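Local structure of putative branched chain amino acid ABC transporter, periplasmic amino acid-binding protein (Brucella ovis, 4XFK) at residues Phe245-Gly250 against Pro292-Pro297; Ser265-Pro270 against Ala350-Val355; Met354-Val359 against Leu375-Phe380. The protein probably binds branched-chain amino acids in the periplasm as the soluble receptor component of an ABC amino-acid transport system. The protein carries 1 engineered substitution. One frame throughout, in Å; residues are numbered along the deposited sequence.

Contact 1. Residues Phe245-Gly250 against Pro292-Pro297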
# COMPACT_ATOMS: atom_id res chain seq x y z
N PHE A 245 -0.49 -3.93 -8.12
CA PHE A 245 -1.90 -3.84 -7.72
C PHE A 245 -2.86 -4.73 -8.50
O PHE A 245 -4.07 -4.51 -8.46
CB PHE A 245 -2.41 -2.39 -7.79
CG PHE A 245 -1.60 -1.42 -6.96
CD1 PHE A 245 -1.30 -1.69 -5.63
CD2 PHE A 245 -1.15 -0.23 -7.51
CE1 PHE A 245 -0.54 -0.80 -4.88
CE2 PHE A 245 -0.40 0.66 -6.77
CZ PHE A 245 -0.10 0.38 -5.44
N LEU A 246 -2.36 -5.77 -9.17
CA LEU A 246 -3.25 -6.60 -9.97
C LEU A 246 -4.32 -7.32 -9.14
O LEU A 246 -5.38 -7.64 -9.66
CB LEU A 246 -2.48 -7.61 -10.81
CG LEU A 246 -3.28 -8.32 -11.90
CD1 LEU A 246 -3.81 -7.34 -12.94
CD2 LEU A 246 -2.44 -9.39 -12.55
N ASP A 247 -4.06 -7.55 -7.85
CA ASP A 247 -5.04 -8.27 -7.02
C ASP A 247 -6.17 -7.37 -6.50
O ASP A 247 -7.01 -7.83 -5.72
CB ASP A 247 -4.37 -9.07 -5.90
CG ASP A 247 -3.65 -8.20 -4.90
OD1 ASP A 247 -3.22 -7.10 -5.27
OD2 ASP A 247 -3.52 -8.63 -3.73
N GLN A 248 -6.23 -6.12 -6.93
CA GLN A 248 -7.44 -5.34 -6.71
C GLN A 248 -8.62 -6.09 -7.31
O GLN A 248 -8.54 -6.55 -8.45
CB GLN A 248 -7.35 -3.95 -7.35
CG GLN A 248 -8.65 -3.18 -7.18
CD GLN A 248 -8.57 -1.72 -7.59
OE1 GLN A 248 -7.62 -1.29 -8.24
NE2 GLN A 248 -9.58 -0.94 -7.20
N PRO A 249 -9.72 -6.21 -6.56
CA PRO A 249 -10.88 -6.92 -7.11
C PRO A 249 -11.32 -6.35 -8.46
O PRO A 249 -11.38 -5.13 -8.63
CB PRO A 249 -11.95 -6.69 -6.05
CG PRO A 249 -11.16 -6.60 -4.77
CD PRO A 249 -9.91 -5.84 -5.15
N GLY A 250 -11.57 -7.25 -9.41
CA GLY A 250 -12.04 -6.90 -10.74
C GLY A 250 -11.07 -7.16 -11.89
O GLY A 250 -11.49 -7.42 -13.02
N PRO A 292 -9.00 -10.84 2.17
CA PRO A 292 -8.16 -9.63 2.07
C PRO A 292 -7.22 -9.68 0.87
O PRO A 292 -6.62 -10.70 0.57
CB PRO A 292 -7.37 -9.66 3.38
CG PRO A 292 -7.27 -11.12 3.71
CD PRO A 292 -8.55 -11.75 3.24
N SER A 293 -7.10 -8.55 0.18
CA SER A 293 -6.15 -8.46 -0.92
C SER A 293 -5.81 -7.00 -1.15
O SER A 293 -6.35 -6.12 -0.47
CB SER A 293 -6.73 -9.06 -2.20
OG SER A 293 -7.79 -8.25 -2.68
N TYR A 294 -4.90 -6.75 -2.09
CA TYR A 294 -4.65 -5.41 -2.58
C TYR A 294 -4.22 -4.52 -1.39
O TYR A 294 -3.27 -4.88 -0.69
CB TYR A 294 -5.90 -4.95 -3.35
CG TYR A 294 -5.94 -3.55 -3.93
CD1 TYR A 294 -4.84 -2.97 -4.56
CD2 TYR A 294 -7.11 -2.79 -3.85
CE1 TYR A 294 -4.91 -1.69 -5.09
CE2 TYR A 294 -7.19 -1.52 -4.37
CZ TYR A 294 -6.08 -0.97 -4.98
OH TYR A 294 -6.13 0.30 -5.50
N VAL A 295 -4.90 -3.41 -1.12
CA VAL A 295 -4.47 -2.46 -0.09
C VAL A 295 -4.69 -2.95 1.35
O VAL A 295 -4.15 -2.36 2.30
CB VAL A 295 -5.16 -1.08 -0.26
CG1 VAL A 295 -4.75 -0.46 -1.60
CG2 VAL A 295 -6.67 -1.23 -0.16
N GLU A 296 -5.48 -4.01 1.52
CA GLU A 296 -5.93 -4.39 2.86
C GLU A 296 -4.85 -4.96 3.79
O GLU A 296 -4.78 -4.54 4.94
CB GLU A 296 -7.16 -5.29 2.79
CG GLU A 296 -8.32 -4.62 2.07
CD GLU A 296 -9.50 -5.55 1.88
OE1 GLU A 296 -9.35 -6.59 1.20
OE2 GLU A 296 -10.59 -5.23 2.41
N PRO A 297 -4.02 -5.90 3.31
CA PRO A 297 -3.01 -6.46 4.22
C PRO A 297 -2.05 -5.42 4.84
O PRO A 297 -1.84 -5.49 6.06
CB PRO A 297 -2.28 -7.47 3.34
CG PRO A 297 -3.36 -7.93 2.38
CD PRO A 297 -4.06 -6.65 2.03
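Y294 reaches across to F245, D247 and Q248, and its side chain is worth following outward. Y294 CB sits 3.7 Å from Q248 CA. CG lies anti to the backbone N (chi1 177°), which sends the ring alongside the Q248 side chain, both pointing the same way. CB of Q248 stands over the ring centre as a CH-pi contact, 3.6 Å from the Y294 ring centroid. Further out the Q248 amide stacks on the same ring with planes 14° apart, Q248 CD 3.5 Å from Y294 CE2. V295 CG1 covers the opposite face. F245 CD1 approaches the tyrosine at its edge, 3.7 Å from Y294 CE1, with the two ring planes steeply inclined. At the tip, Y294 OH bonds to T27, while Q248 OE1 accepts from the backbone of S222. The base is held too: Y294 N gives a 2.9 Å hydrogen bond to D247 OD2, the N-H coming in from above the carboxylate plane. Y294 takes the second place of a type II' turn (phi 59°), just ahead of helix 296-312. Q248 and V295 touch helix 26-44 and F245 meets W221 and W168, consistent with the interlobe cleft of a periplasmic binding protein.

Contact 2. Residues Ser265-Pro270 against Ala350-Val355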
# COMPACT_ATOMS: atom_id res chain seq x y z
N SER A 265 3.48 -8.38 -6.75
CA SER A 265 4.23 -8.53 -5.50
C SER A 265 3.52 -7.72 -4.43
O SER A 265 3.27 -6.52 -4.63
CB SER A 265 5.66 -8.05 -5.66
OG SER A 265 6.36 -8.24 -4.45
N THR A 266 3.16 -8.37 -3.33
CA THR A 266 2.40 -7.72 -2.25
C THR A 266 2.87 -8.23 -0.89
O THR A 266 3.61 -9.21 -0.82
CB THR A 266 0.88 -7.99 -2.35
OG1 THR A 266 0.61 -9.27 -1.77
CG2 THR A 266 0.35 -7.91 -3.77
N PRO A 267 2.44 -7.58 0.21
CA PRO A 267 2.86 -8.06 1.53
C PRO A 267 2.16 -9.34 2.00
O PRO A 267 2.40 -9.75 3.14
CB PRO A 267 2.47 -6.91 2.47
CG PRO A 267 2.29 -5.72 1.59
CD PRO A 267 1.80 -6.25 0.29
N PHE A 268 1.33 -9.97 1.18
CA PHE A 268 0.50 -11.05 1.69
C PHE A 268 -0.04 -11.98 0.60
O PHE A 268 -0.33 -11.56 -0.52
CB PHE A 268 -0.68 -10.46 2.46
CG PHE A 268 -1.69 -11.48 2.92
CD1 PHE A 268 -1.43 -12.30 4.00
CD2 PHE A 268 -2.90 -11.62 2.25
CE1 PHE A 268 -2.36 -13.26 4.42
CE2 PHE A 268 -3.83 -12.57 2.66
CZ PHE A 268 -3.56 -13.38 3.74
N ASN A 269 -0.19 -13.25 0.95
CA ASN A 269 -1.01 -14.16 0.17
C ASN A 269 -1.56 -15.19 1.16
O ASN A 269 -0.84 -15.60 2.06
CB ASN A 269 -0.19 -14.82 -0.94
CG ASN A 269 -0.99 -15.81 -1.76
OD1 ASN A 269 -1.26 -16.91 -1.30
ND2 ASN A 269 -1.36 -15.42 -2.98
N PRO A 270 -2.83 -15.58 1.02
CA PRO A 270 -3.41 -16.54 1.98
C PRO A 270 -2.61 -17.83 2.17
O PRO A 270 -2.66 -18.40 3.26
CB PRO A 270 -4.77 -16.87 1.36
CG PRO A 270 -5.12 -15.67 0.57
CD PRO A 270 -3.83 -15.09 0.05
N ALA A 350 8.33 0.88 7.18
CA ALA A 350 8.18 -0.42 7.83
C ALA A 350 8.96 -1.51 7.09
O ALA A 350 9.15 -1.44 5.86
CB ALA A 350 6.72 -0.81 7.95
N LYS A 351 9.41 -2.50 7.86
CA LYS A 351 10.15 -3.66 7.37
C LYS A 351 9.26 -4.89 7.49
O LYS A 351 8.75 -5.18 8.57
CB LYS A 351 11.43 -3.86 8.17
CG LYS A 351 12.29 -5.00 7.65
CD LYS A 351 13.75 -4.83 8.03
CE LYS A 351 14.01 -5.21 9.46
NZ LYS A 351 15.48 -5.19 9.70
N PHE A 352 9.07 -5.60 6.38
CA PHE A 352 8.13 -6.72 6.33
C PHE A 352 8.43 -7.56 5.09
O PHE A 352 9.04 -7.07 4.15
CB PHE A 352 6.69 -6.19 6.26
CG PHE A 352 6.50 -5.09 5.26
CD1 PHE A 352 6.40 -5.37 3.90
CD2 PHE A 352 6.47 -3.76 5.67
CE1 PHE A 352 6.29 -4.37 2.97
CE2 PHE A 352 6.35 -2.75 4.73
CZ PHE A 352 6.25 -3.05 3.38
N PRO A 353 8.00 -8.83 5.09
CA PRO A 353 8.21 -9.67 3.90
C PRO A 353 7.33 -9.28 2.72
O PRO A 353 6.27 -8.66 2.88
CB PRO A 353 7.84 -11.08 4.38
CG PRO A 353 7.64 -10.99 5.84
CD PRO A 353 7.37 -9.57 6.19
N MET A 354 7.77 -9.66 1.52
CA MET A 354 7.01 -9.48 0.29
C MET A 354 6.85 -10.82 -0.42
O MET A 354 7.77 -11.63 -0.45
CB MET A 354 7.72 -8.48 -0.63
CG MET A 354 7.66 -7.04 -0.12
SD MET A 354 5.99 -6.33 -0.13
CE MET A 354 5.77 -6.05 -1.88
N VAL A 355 5.68 -11.03 -0.99
CA VAL A 355 5.36 -12.28 -1.65
C VAL A 355 5.04 -12.01 -3.10
O VAL A 355 4.13 -11.24 -3.42
CB VAL A 355 4.12 -12.92 -1.01
CG1 VAL A 355 3.90 -14.33 -1.55
CG2 VAL A 355 4.28 -12.95 0.48
O HOH W 1 4.29 -8.74 4.87
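T266 and V355 form an antiparallel hydrogen-bonded pair in the mixed sheet of the periplasmic-binding-protein fold, at the point where strand 263-266 ends and strand 350-360 resumes after the break at F352 and P353. Two backbone bonds make the pair: V355 N to T266 O at 2.8 Å, almost straight, and T266 N to V355 O at 3.0 Å. Beyond the pair the chain leaves the strand at P267. T266 OG1 accepts from F268 N, an ST turn at the strand's end, and is probably also hydrogen-bonded to Q357 NE2.

On one flank the M354 side chain curls back over the neighbouring strand. Bends at both chi2 and chi3 (-67° and -75°) bring its methyl, M354 CE, to 3.4 Å from S265 OG, whose own hydrogen-bond partner is T144. The M354 and P267 side chains lie side by side, M354 SD 4.1 Å from P267 CG, and the sulfur lies in the plane of the F352 ring at its edge. The F352 ring also comes near P267 CG obliquely. P136 and helix 138-152 pack against this same flank. V355 branches the other way: V355 CG2 is 4.0 Å from T266 O, and V355 CG1 reaches N269 CB at 4.2 Å. Where direct pairing has ceased, a water takes over, donating one hydrogen bond to P267 O and one to P353 O, each 2.8 Å long.

Contact 3. Residues Met354-Val359 against Leu375-Phe380; sequences MVVQEV and LPFKTF. With ACT (acetate ion), chain C.
V356 O lies over one face of the F377 ring, 3.5 Å above its plane and offset toward the rim, while E358 N sits at the ring edge. The F377 side chain folds back over the partner strand because CG is placed between the backbone N and the carbonyl carbon (chi1 64°). That puts CZ of F377 tight against V356 CG1 at 3.4 Å. The E358 carboxylate is turned perpendicular to the ring, with E358 OE2 3.8 Å from F377 CD2; K152 makes a cation-pi contact with the F377 ring and a weak, long ion pair with E358. The F380 ring carries K378 CG on one face, and V356 CG2 meets its edge. On the other face of the sheet, P376 CB packs on V355 CG1 at 3.6 Å, and T379 OG1 donates at 2.8 Å to OXT of an acetate ion, probably from the crystallisation liquor. Q357 NE2 bonds V355 O, which lies in the Q357 amide plane, while OE1 takes N269 ND2. Regular antiparallel bonds link M354 with F380 and E358 with L375. Between them V356 O takes a straight 2.9 Å bond from F377 N and a weak 3.4 Å one from K378 N. One residue thus faces two, which is the classic beta bulge.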
# COMPACT_ATOMS: atom_id res chain seq x y z
N MET A 354 7.77 -9.66 1.52
CA MET A 354 7.01 -9.48 0.29
C MET A 354 6.85 -10.82 -0.42
O MET A 354 7.77 -11.63 -0.45
CB MET A 354 7.72 -8.48 -0.63
CG MET A 354 7.66 -7.04 -0.12
SD MET A 354 5.99 -6.33 -0.13
CE MET A 354 5.77 -6.05 -1.88
N VAL A 355 5.68 -11.03 -0.99
CA VAL A 355 5.36 -12.28 -1.65
C VAL A 355 5.04 -12.01 -3.10
O VAL A 355 4.13 -11.24 -3.42
CB VAL A 355 4.12 -12.92 -1.01
CG1 VAL A 355 3.90 -14.33 -1.55
CG2 VAL A 355 4.28 -12.95 0.48
N VAL A 356 5.80 -12.65 -3.99
CA VAL A 356 5.56 -12.53 -5.42
C VAL A 356 4.66 -13.68 -5.86
O VAL A 356 4.88 -14.83 -5.48
CB VAL A 356 6.87 -12.48 -6.22
CG1 VAL A 356 6.59 -11.99 -7.63
CG2 VAL A 356 7.86 -11.55 -5.53
N GLN A 357 3.64 -13.33 -6.65
CA GLN A 357 2.51 -14.22 -6.92
C GLN A 357 2.15 -14.23 -8.40
O GLN A 357 2.27 -13.19 -9.08
CB GLN A 357 1.29 -13.74 -6.13
CG GLN A 357 1.49 -13.71 -4.62
CD GLN A 357 0.60 -12.69 -3.93
OE1 GLN A 357 -0.62 -12.84 -3.91
NE2 GLN A 357 1.21 -11.66 -3.36
N GLU A 358 1.69 -15.38 -8.89
CA GLU A 358 1.28 -15.51 -10.28
C GLU A 358 -0.20 -15.86 -10.36
O GLU A 358 -0.73 -16.55 -9.49
CB GLU A 358 2.10 -16.60 -10.98
CG GLU A 358 1.93 -17.99 -10.37
CD GLU A 358 2.76 -19.04 -11.06
OE1 GLU A 358 2.47 -19.35 -12.24
OE2 GLU A 358 3.71 -19.55 -10.43
N VAL A 359 -0.88 -15.40 -11.40
CA VAL A 359 -2.27 -15.78 -11.61
C VAL A 359 -2.32 -17.21 -12.16
O VAL A 359 -1.72 -17.50 -13.19
CB VAL A 359 -2.98 -14.81 -12.57
CG1 VAL A 359 -4.43 -15.23 -12.77
CG2 VAL A 359 -2.88 -13.38 -12.02
N LEU A 375 -1.31 -17.19 -6.79
CA LEU A 375 -0.55 -18.29 -6.22
C LEU A 375 0.85 -17.77 -5.91
O LEU A 375 1.54 -17.27 -6.79
CB LEU A 375 -0.44 -19.42 -7.25
CG LEU A 375 0.33 -20.67 -6.82
CD1 LEU A 375 -0.51 -21.52 -5.90
CD2 LEU A 375 0.80 -21.47 -8.04
N PRO A 376 1.27 -17.88 -4.64
CA PRO A 376 2.60 -17.39 -4.27
C PRO A 376 3.71 -18.29 -4.80
O PRO A 376 3.55 -19.51 -4.79
CB PRO A 376 2.58 -17.43 -2.73
CG PRO A 376 1.62 -18.54 -2.41
CD PRO A 376 0.59 -18.54 -3.51
N PHE A 377 4.82 -17.71 -5.26
CA PHE A 377 5.96 -18.53 -5.70
C PHE A 377 7.31 -18.11 -5.12
O PHE A 377 8.29 -18.84 -5.27
CB PHE A 377 6.02 -18.64 -7.23
CG PHE A 377 6.26 -17.34 -7.95
CD1 PHE A 377 7.54 -16.84 -8.10
CD2 PHE A 377 5.20 -16.64 -8.51
CE1 PHE A 377 7.77 -15.65 -8.77
CE2 PHE A 377 5.42 -15.45 -9.18
CZ PHE A 377 6.70 -14.96 -9.32
N LYS A 378 7.37 -16.95 -4.47
CA LYS A 378 8.61 -16.48 -3.85
C LYS A 378 8.28 -15.51 -2.73
O LYS A 378 7.52 -14.57 -2.92
CB LYS A 378 9.51 -15.79 -4.88
CG LYS A 378 10.77 -15.14 -4.30
CD LYS A 378 11.71 -16.18 -3.71
CE LYS A 378 12.97 -15.53 -3.16
NZ LYS A 378 13.89 -16.51 -2.52
N THR A 379 8.87 -15.73 -1.56
CA THR A 379 8.75 -14.78 -0.46
C THR A 379 10.12 -14.22 -0.13
O THR A 379 11.06 -14.98 0.11
CB THR A 379 8.15 -15.42 0.80
OG1 THR A 379 6.79 -15.80 0.54
CG2 THR A 379 8.18 -14.43 1.96
N PHE A 380 10.23 -12.90 -0.15
CA PHE A 380 11.44 -12.23 0.28
C PHE A 380 11.28 -11.83 1.74
O PHE A 380 10.22 -11.33 2.13
CB PHE A 380 11.70 -11.00 -0.58
CG PHE A 380 12.06 -11.31 -1.99
CD1 PHE A 380 13.32 -11.80 -2.31
CD2 PHE A 380 11.14 -11.11 -3.01
CE1 PHE A 380 13.65 -12.10 -3.63
CE2 PHE A 380 11.47 -11.39 -4.34
CZ PHE A 380 12.73 -11.90 -4.64
C ACT C . 5.87 -19.00 -1.16
O ACT C . 6.61 -19.75 -1.84
OXT ACT C . 6.11 -17.78 -1.26
CH3 ACT C . 4.77 -19.53 -0.29

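Contacts 2 and 3 share M354 and V355: strand 350-360 is the middle strand, with 263-266 along one side and 373-380 along the other, and the contact centres are about 9 Å apart. Q357 ties them together, its amide probably bonding both N269 and T266. Contact 1 lies off the sheet, about 12 Å from contact 2 and about 14 Å from contact 3 between centres. It touches contact 2 where F268 packs on P297 and P292, and contact 3 where L246 meets V359. Along the chain contacts 1 and 2 alternate, and contact 3 starts at M354, where contact 2 ends. Contacts 2 and 3 thus build a three-strand run of the mixed sheet, and contact 1 packs loops, probably at the cleft, against it.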